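Local coordinates for T-lymphoma invasion and metastasis-inducing protein 1 (Homo sapiens, PDB 4K2P) that probably acts as a guanine nucleotide exchange factor for Rac GTPases, with a PH-CC-Ex region linked to phosphoinositide binding and Par-3 interaction, at residues F188-F193 with K211-F216; V71-V76 with L192-C197. The protein carries 5 engineered substitutions. All blocks are in the same frame, centred on the assembly; numbering follows the deposited sequence.

Interaction 1 (F188-F193 with K211-F216); sequences FQMDLF and KRLLAF
Q189 lays the amide of its side chain flat on the ring of F216, the two planes only 11° apart. The amide carbon CD of Q189 sits 3.6 Å above the ring plane, over its centre, and NE2 of Q189 reaches the far end of the ring at 3.4 Å from CZ of F216. Closer to the backbone, CG of Q189 adds a CH-pi contact 3.9 Å from the F216 ring centroid. A bend at chi2 (-73°) turns the glutamine so that its amide runs along the ring instead of pointing at it. No hydrogen bond crosses between the segments, so stacking and apolar packing carry the contact.

The apolar part centres on L213, whose two methyls divide the work. CD2 stands over one face of the F193 ring, off towards the rim, in a second CH-pi contact, 18° off the ring normal; the same methyl meets CE of M190 at 3.8 Å. CD1 turns the other way and rests 3.5 Å from the carbonyl O of Q189, an oxygen that is already engaged by the helical bond from F193 N.

The contact thus seats the short helix 210-214 and the residues after it, probably part of the extension, on the long helix 168-203, which pairs with helix 133-161, probably as the coiled coil. V233 of helix 233-241 touches both L213 and F193, while F236 and H237 of that helix pack on M190. M190 and F193 also reach strand 75-78, and I148 of helix 133-161 touches Q189.

Interaction 2 (V71-V76 with L192-C197); sequences VENSIV and LFRFRC
NH1 of R194 is gripped by two oxygens, OD1 of N73 and the hydroxyl of Y198. The bond to N73 OD1 is 2.9 Å long but weak, with an N-H...O angle of 122°. The stronger partner of the guanidinium is D191, one helical turn back, whose OD1 forms a salt bridge with NH2. N73 also lies over one face of the group, its CB 3.5 Å above the guanidinium plane and towards the rim, while the amide is turned 71° from that plane. The arginine leaves the helix extended, which sets its CD 3.5 Å from the carbonyl O of N73; a bend at chi3 (60°) then swings the guanidinium round to N73.

N73 belongs to a type II beta turn, V71 to S74, that leads into strand 75-78 of the PH domain. The turn is tied by S74 OG, which donates to V71 O at 2.8 Å from above the carbonyl plane. In place of R194, a leucine would probably leave N73 OD1 without this donor and D191 without its positively charged mate, with the turn less firmly held to the helix.

I75 supplies the apolar packing. CG1 of I75 lies 3.7 Å from CD of R194, and CD1 of I75 approaches the edge of the F193 ring, 4.2 Å from CD1 of F193. The Y198 hydroxyl is also bonded to S74 O, and on the PH side V76 packs against I113 and I116 of helix 106-128.

Along the chain the order is 71-76, then 188-193 running into 192-197, then 211-216. Interactions 1 and 2 therefore use successive turns of helix 168-203, and they overlap at L192 and F193. Their centres lie 11 Å apart, and they touch directly where SD of M190 packs 3.8 Å from CD1 of I75. Interaction 2 joins this helix to the turn and strand of the PH domain, whereas interaction 1 joins it to the short helix that follows within the CC-Ex domain. One long helix thus bears on both neighbours, consistent with the PH and CC-Ex parts being packed against each other as one structural unit.

Interaction 1 (F188-F193 with K211-F216)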
loop_
_atom_site.group_PDB
_atom_site.type_symbol
_atom_site.label_atom_id
_atom_site.label_comp_id
_atom_site.label_asym_id
_atom_site.label_seq_id
_atom_site.Cartn_x
_atom_site.Cartn_y
_atom_site.Cartn_z
ATOM N N PHE A 188 -9.689 7.367 -0.057
ATOM C CA PHE A 188 -9.059 8.611 -0.469
ATOM C C PHE A 188 -7.809 8.888 0.361
ATOM O O PHE A 188 -6.802 9.352 -0.172
ATOM C CB PHE A 188 -10.019 9.801 -0.337
ATOM C CG PHE A 188 -11.143 9.822 -1.343
ATOM C CD1 PHE A 188 -11.021 9.214 -2.582
ATOM C CD2 PHE A 188 -12.322 10.484 -1.051
ATOM C CE1 PHE A 188 -12.063 9.253 -3.499
ATOM C CE2 PHE A 188 -13.363 10.519 -1.964
ATOM C CZ PHE A 188 -13.225 9.906 -3.190
ATOM N N GLN A 189 -7.884 8.619 1.663
ATOM C CA GLN A 189 -6.780 8.901 2.574
ATOM C C GLN A 189 -5.630 7.942 2.328
ATOM O O GLN A 189 -4.469 8.294 2.508
ATOM C CB GLN A 189 -7.223 8.804 4.030
ATOM C CG GLN A 189 -8.181 9.894 4.465
ATOM C CD GLN A 189 -7.509 11.236 4.625
ATOM O OE1 GLN A 189 -6.313 11.380 4.396
ATOM N NE2 GLN A 189 -8.280 12.229 5.015
ATOM N N MET A 190 -5.977 6.717 1.963
ATOM C CA MET A 190 -5.001 5.713 1.610
ATOM C C MET A 190 -4.289 6.130 0.313
ATOM O O MET A 190 -3.069 6.031 0.213
ATOM C CB MET A 190 -5.680 4.351 1.453
ATOM C CG MET A 190 -4.739 3.200 1.204
ATOM S SD MET A 190 -3.562 2.933 2.543
ATOM C CE MET A 190 -4.672 2.545 3.905
ATOM N N ASP A 191 -5.048 6.612 -0.669
ATOM C CA ASP A 191 -4.467 7.025 -1.948
ATOM C C ASP A 191 -3.571 8.244 -1.766
ATOM O O ASP A 191 -2.502 8.340 -2.360
ATOM C CB ASP A 191 -5.562 7.321 -2.972
ATOM C CG ASP A 191 -6.195 6.059 -3.537
ATOM O OD1 ASP A 191 -5.531 5.006 -3.572
ATOM O OD2 ASP A 191 -7.367 6.115 -3.947
ATOM N N LEU A 192 -4.006 9.159 -0.911
ATOM C CA LEU A 192 -3.263 10.377 -0.618
ATOM C C LEU A 192 -1.932 10.064 0.065
ATOM O O LEU A 192 -0.906 10.662 -0.247
ATOM C CB LEU A 192 -4.110 11.294 0.263
ATOM C CG LEU A 192 -3.485 12.613 0.713
ATOM C CD1 LEU A 192 -3.010 13.421 -0.468
ATOM C CD2 LEU A 192 -4.485 13.400 1.536
ATOM N N PHE A 193 -1.966 9.136 1.010
ATOM C CA PHE A 193 -0.770 8.700 1.728
ATOM C C PHE A 193 0.197 8.067 0.735
ATOM O O PHE A 193 1.402 8.311 0.772
ATOM C CB PHE A 193 -1.161 7.717 2.840
ATOM C CG PHE A 193 -0.001 7.146 3.613
ATOM C CD1 PHE A 193 0.606 5.969 3.211
ATOM C CD2 PHE A 193 0.441 7.756 4.769
ATOM C CE1 PHE A 193 1.656 5.435 3.927
ATOM C CE2 PHE A 193 1.486 7.227 5.494
ATOM C CZ PHE A 193 2.096 6.062 5.075
ATOM N N LYS A 211 1.028 6.880 11.701
ATOM C CA LYS A 211 0.024 6.976 12.760
ATOM C C LYS A 211 -1.161 7.852 12.352
ATOM O O LYS A 211 -2.301 7.560 12.708
ATOM C CB LYS A 211 0.645 7.505 14.053
ATOM C CG LYS A 211 1.469 6.474 14.813
ATOM C CD LYS A 211 0.573 5.338 15.289
ATOM C CE LYS A 211 0.986 4.784 16.640
ATOM N NZ LYS A 211 2.341 4.166 16.659
ATOM N N ARG A 212 -0.894 8.916 11.604
ATOM C CA ARG A 212 -1.969 9.770 11.118
ATOM C C ARG A 212 -2.904 9.021 10.185
ATOM O O ARG A 212 -4.108 9.248 10.207
ATOM C CB ARG A 212 -1.417 10.990 10.388
ATOM C CG ARG A 212 -1.005 12.133 11.280
ATOM C CD ARG A 212 -0.741 13.368 10.443
ATOM N NE ARG A 212 -0.203 14.472 11.233
ATOM C CZ ARG A 212 -0.956 15.346 11.896
ATOM N NH1 ARG A 212 -2.280 15.245 11.875
ATOM N NH2 ARG A 212 -0.386 16.324 12.586
ATOM N N LEU A 213 -2.359 8.134 9.359
ATOM C CA LEU A 213 -3.195 7.391 8.427
ATOM C C LEU A 213 -4.086 6.417 9.173
ATOM O O LEU A 213 -5.273 6.297 8.863
ATOM C CB LEU A 213 -2.358 6.633 7.396
ATOM C CG LEU A 213 -3.148 5.748 6.425
ATOM C CD1 LEU A 213 -4.081 6.581 5.547
ATOM C CD2 LEU A 213 -2.216 4.917 5.563
ATOM N N LEU A 214 -3.514 5.704 10.136
ATOM C CA LEU A 214 -4.269 4.670 10.838
ATOM C C LEU A 214 -5.484 5.223 11.567
ATOM O O LEU A 214 -6.475 4.519 11.746
ATOM C CB LEU A 214 -3.375 3.929 11.826
ATOM C CG LEU A 214 -2.572 2.807 11.179
ATOM C CD1 LEU A 214 -1.486 2.336 12.116
ATOM C CD2 LEU A 214 -3.493 1.650 10.787
ATOM N N ALA A 215 -5.406 6.478 11.991
ATOM C CA ALA A 215 -6.521 7.106 12.688
ATOM C C ALA A 215 -7.764 7.217 11.794
ATOM O O ALA A 215 -8.865 7.394 12.286
ATOM C CB ALA A 215 -6.112 8.481 13.197
ATOM N N PHE A 216 -7.586 7.105 10.480
ATOM C CA PHE A 216 -8.703 7.176 9.539
ATOM C C PHE A 216 -9.386 5.833 9.317
ATOM O O PHE A 216 -10.410 5.765 8.647
ATOM C CB PHE A 216 -8.232 7.724 8.183
ATOM C CG PHE A 216 -7.922 9.186 8.206
ATOM C CD1 PHE A 216 -8.938 10.108 8.371
ATOM C CD2 PHE A 216 -6.622 9.638 8.077
ATOM C CE1 PHE A 216 -8.665 11.454 8.408
ATOM C CE2 PHE A 216 -6.336 10.982 8.114
ATOM C CZ PHE A 216 -7.364 11.896 8.278
#

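Interaction 2 (V71-V76 with L192-C197)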
loop_
_atom_site.group_PDB
_atom_site.type_symbol
_atom_site.label_atom_id
_atom_site.label_comp_id
_atom_site.label_asym_id
_atom_site.label_seq_id
_atom_site.Cartn_x
_atom_site.Cartn_y
_atom_site.Cartn_z
ATOM N N VAL A 71 3.906 -4.789 -8.705
ATOM C CA VAL A 71 3.925 -3.833 -7.600
ATOM C C VAL A 71 3.448 -2.439 -7.986
ATOM O O VAL A 71 3.690 -1.488 -7.244
ATOM C CB VAL A 71 5.347 -3.707 -6.990
ATOM C CG1 VAL A 71 5.839 -5.069 -6.529
ATOM C CG2 VAL A 71 6.322 -3.099 -7.972
ATOM N N GLU A 72 2.758 -2.313 -9.119
ATOM C CA GLU A 72 2.127 -1.040 -9.471
ATOM C C GLU A 72 1.185 -0.644 -8.343
ATOM O O GLU A 72 0.491 -1.490 -7.796
ATOM C CB GLU A 72 1.350 -1.126 -10.794
ATOM C CG GLU A 72 2.135 -0.669 -12.016
ATOM C CD GLU A 72 1.317 -0.651 -13.310
ATOM O OE1 GLU A 72 0.113 -0.316 -13.279
ATOM O OE2 GLU A 72 1.892 -0.977 -14.369
ATOM N N ASN A 73 1.209 0.628 -7.971
ATOM C CA ASN A 73 0.295 1.184 -6.970
ATOM C C ASN A 73 0.430 0.505 -5.605
ATOM O O ASN A 73 -0.544 0.341 -4.876
ATOM C CB ASN A 73 -1.156 1.109 -7.467
ATOM C CG ASN A 73 -1.406 2.010 -8.663
ATOM O OD1 ASN A 73 -1.007 3.174 -8.673
ATOM N ND2 ASN A 73 -2.067 1.477 -9.676
ATOM N N SER A 74 1.661 0.142 -5.260
ATOM C CA SER A 74 1.975 -0.448 -3.966
ATOM C C SER A 74 2.374 0.604 -2.931
ATOM O O SER A 74 2.605 1.767 -3.256
ATOM C CB SER A 74 3.109 -1.461 -4.108
ATOM O OG SER A 74 2.690 -2.588 -4.845
ATOM N N ILE A 75 2.435 0.180 -1.676
ATOM C CA ILE A 75 3.051 0.962 -0.619
ATOM C C ILE A 75 4.126 0.096 0.022
ATOM O O ILE A 75 3.942 -1.096 0.210
ATOM C CB ILE A 75 2.028 1.411 0.455
ATOM C CG1 ILE A 75 1.028 2.412 -0.131
ATOM C CG2 ILE A 75 2.740 2.050 1.646
ATOM C CD1 ILE A 75 -0.180 2.697 0.778
ATOM N N VAL A 76 5.241 0.710 0.385
ATOM C CA VAL A 76 6.296 0.022 1.094
ATOM C C VAL A 76 6.515 0.810 2.378
ATOM O O VAL A 76 6.546 2.040 2.356
ATOM C CB VAL A 76 7.605 -0.082 0.284
ATOM C CG1 VAL A 76 8.570 -1.037 0.966
ATOM C CG2 VAL A 76 7.328 -0.553 -1.137
ATOM N N LEU A 192 -4.006 9.159 -0.911
ATOM C CA LEU A 192 -3.263 10.377 -0.618
ATOM C C LEU A 192 -1.932 10.064 0.065
ATOM O O LEU A 192 -0.906 10.662 -0.247
ATOM C CB LEU A 192 -4.110 11.294 0.263
ATOM C CG LEU A 192 -3.485 12.613 0.713
ATOM C CD1 LEU A 192 -3.010 13.421 -0.468
ATOM C CD2 LEU A 192 -4.485 13.400 1.536
ATOM N N PHE A 193 -1.966 9.136 1.010
ATOM C CA PHE A 193 -0.770 8.700 1.728
ATOM C C PHE A 193 0.197 8.067 0.735
ATOM O O PHE A 193 1.402 8.311 0.772
ATOM C CB PHE A 193 -1.161 7.717 2.840
ATOM C CG PHE A 193 -0.001 7.146 3.613
ATOM C CD1 PHE A 193 0.606 5.969 3.211
ATOM C CD2 PHE A 193 0.441 7.756 4.769
ATOM C CE1 PHE A 193 1.656 5.435 3.927
ATOM C CE2 PHE A 193 1.486 7.227 5.494
ATOM C CZ PHE A 193 2.096 6.062 5.075
ATOM N N ARG A 194 -0.358 7.275 -0.174
ATOM C CA ARG A 194 0.422 6.562 -1.167
ATOM C C ARG A 194 1.121 7.532 -2.118
ATOM O O ARG A 194 2.312 7.386 -2.396
ATOM C CB ARG A 194 -0.473 5.599 -1.940
ATOM C CG ARG A 194 0.266 4.767 -2.966
ATOM C CD ARG A 194 -0.505 3.515 -3.339
ATOM N NE ARG A 194 -1.816 3.811 -3.918
ATOM C CZ ARG A 194 -2.020 4.185 -5.177
ATOM N NH1 ARG A 194 -0.996 4.350 -5.999
ATOM N NH2 ARG A 194 -3.251 4.422 -5.612
ATOM N N PHE A 195 0.392 8.528 -2.611
ATOM C CA PHE A 195 0.983 9.494 -3.524
ATOM C C PHE A 195 2.016 10.326 -2.793
ATOM O O PHE A 195 3.017 10.723 -3.377
ATOM C CB PHE A 195 -0.081 10.384 -4.169
ATOM C CG PHE A 195 -0.832 9.711 -5.281
ATOM C CD1 PHE A 195 -0.192 9.397 -6.463
ATOM C CD2 PHE A 195 -2.169 9.392 -5.151
ATOM C CE1 PHE A 195 -0.870 8.775 -7.496
ATOM C CE2 PHE A 195 -2.851 8.767 -6.186
ATOM C CZ PHE A 195 -2.198 8.459 -7.355
ATOM N N ARG A 196 1.791 10.574 -1.508
ATOM C CA ARG A 196 2.761 11.316 -0.715
ATOM C C ARG A 196 4.024 10.491 -0.484
ATOM O O ARG A 196 5.113 11.039 -0.318
ATOM C CB ARG A 196 2.153 11.744 0.615
ATOM C CG ARG A 196 1.289 12.977 0.498
ATOM C CD ARG A 196 0.640 13.342 1.814
ATOM N NE ARG A 196 -0.122 14.581 1.685
ATOM C CZ ARG A 196 -1.156 14.920 2.446
ATOM N NH1 ARG A 196 -1.589 14.102 3.398
ATOM N NH2 ARG A 196 -1.765 16.080 2.243
ATOM N N CYS A 197 3.878 9.176 -0.469
ATOM C CA CYS A 197 5.037 8.308 -0.375
ATOM C C CYS A 197 5.851 8.406 -1.658
ATOM O O CYS A 197 7.081 8.504 -1.619
ATOM C CB CYS A 197 4.623 6.858 -0.128
ATOM S SG CYS A 197 4.160 6.488 1.566
#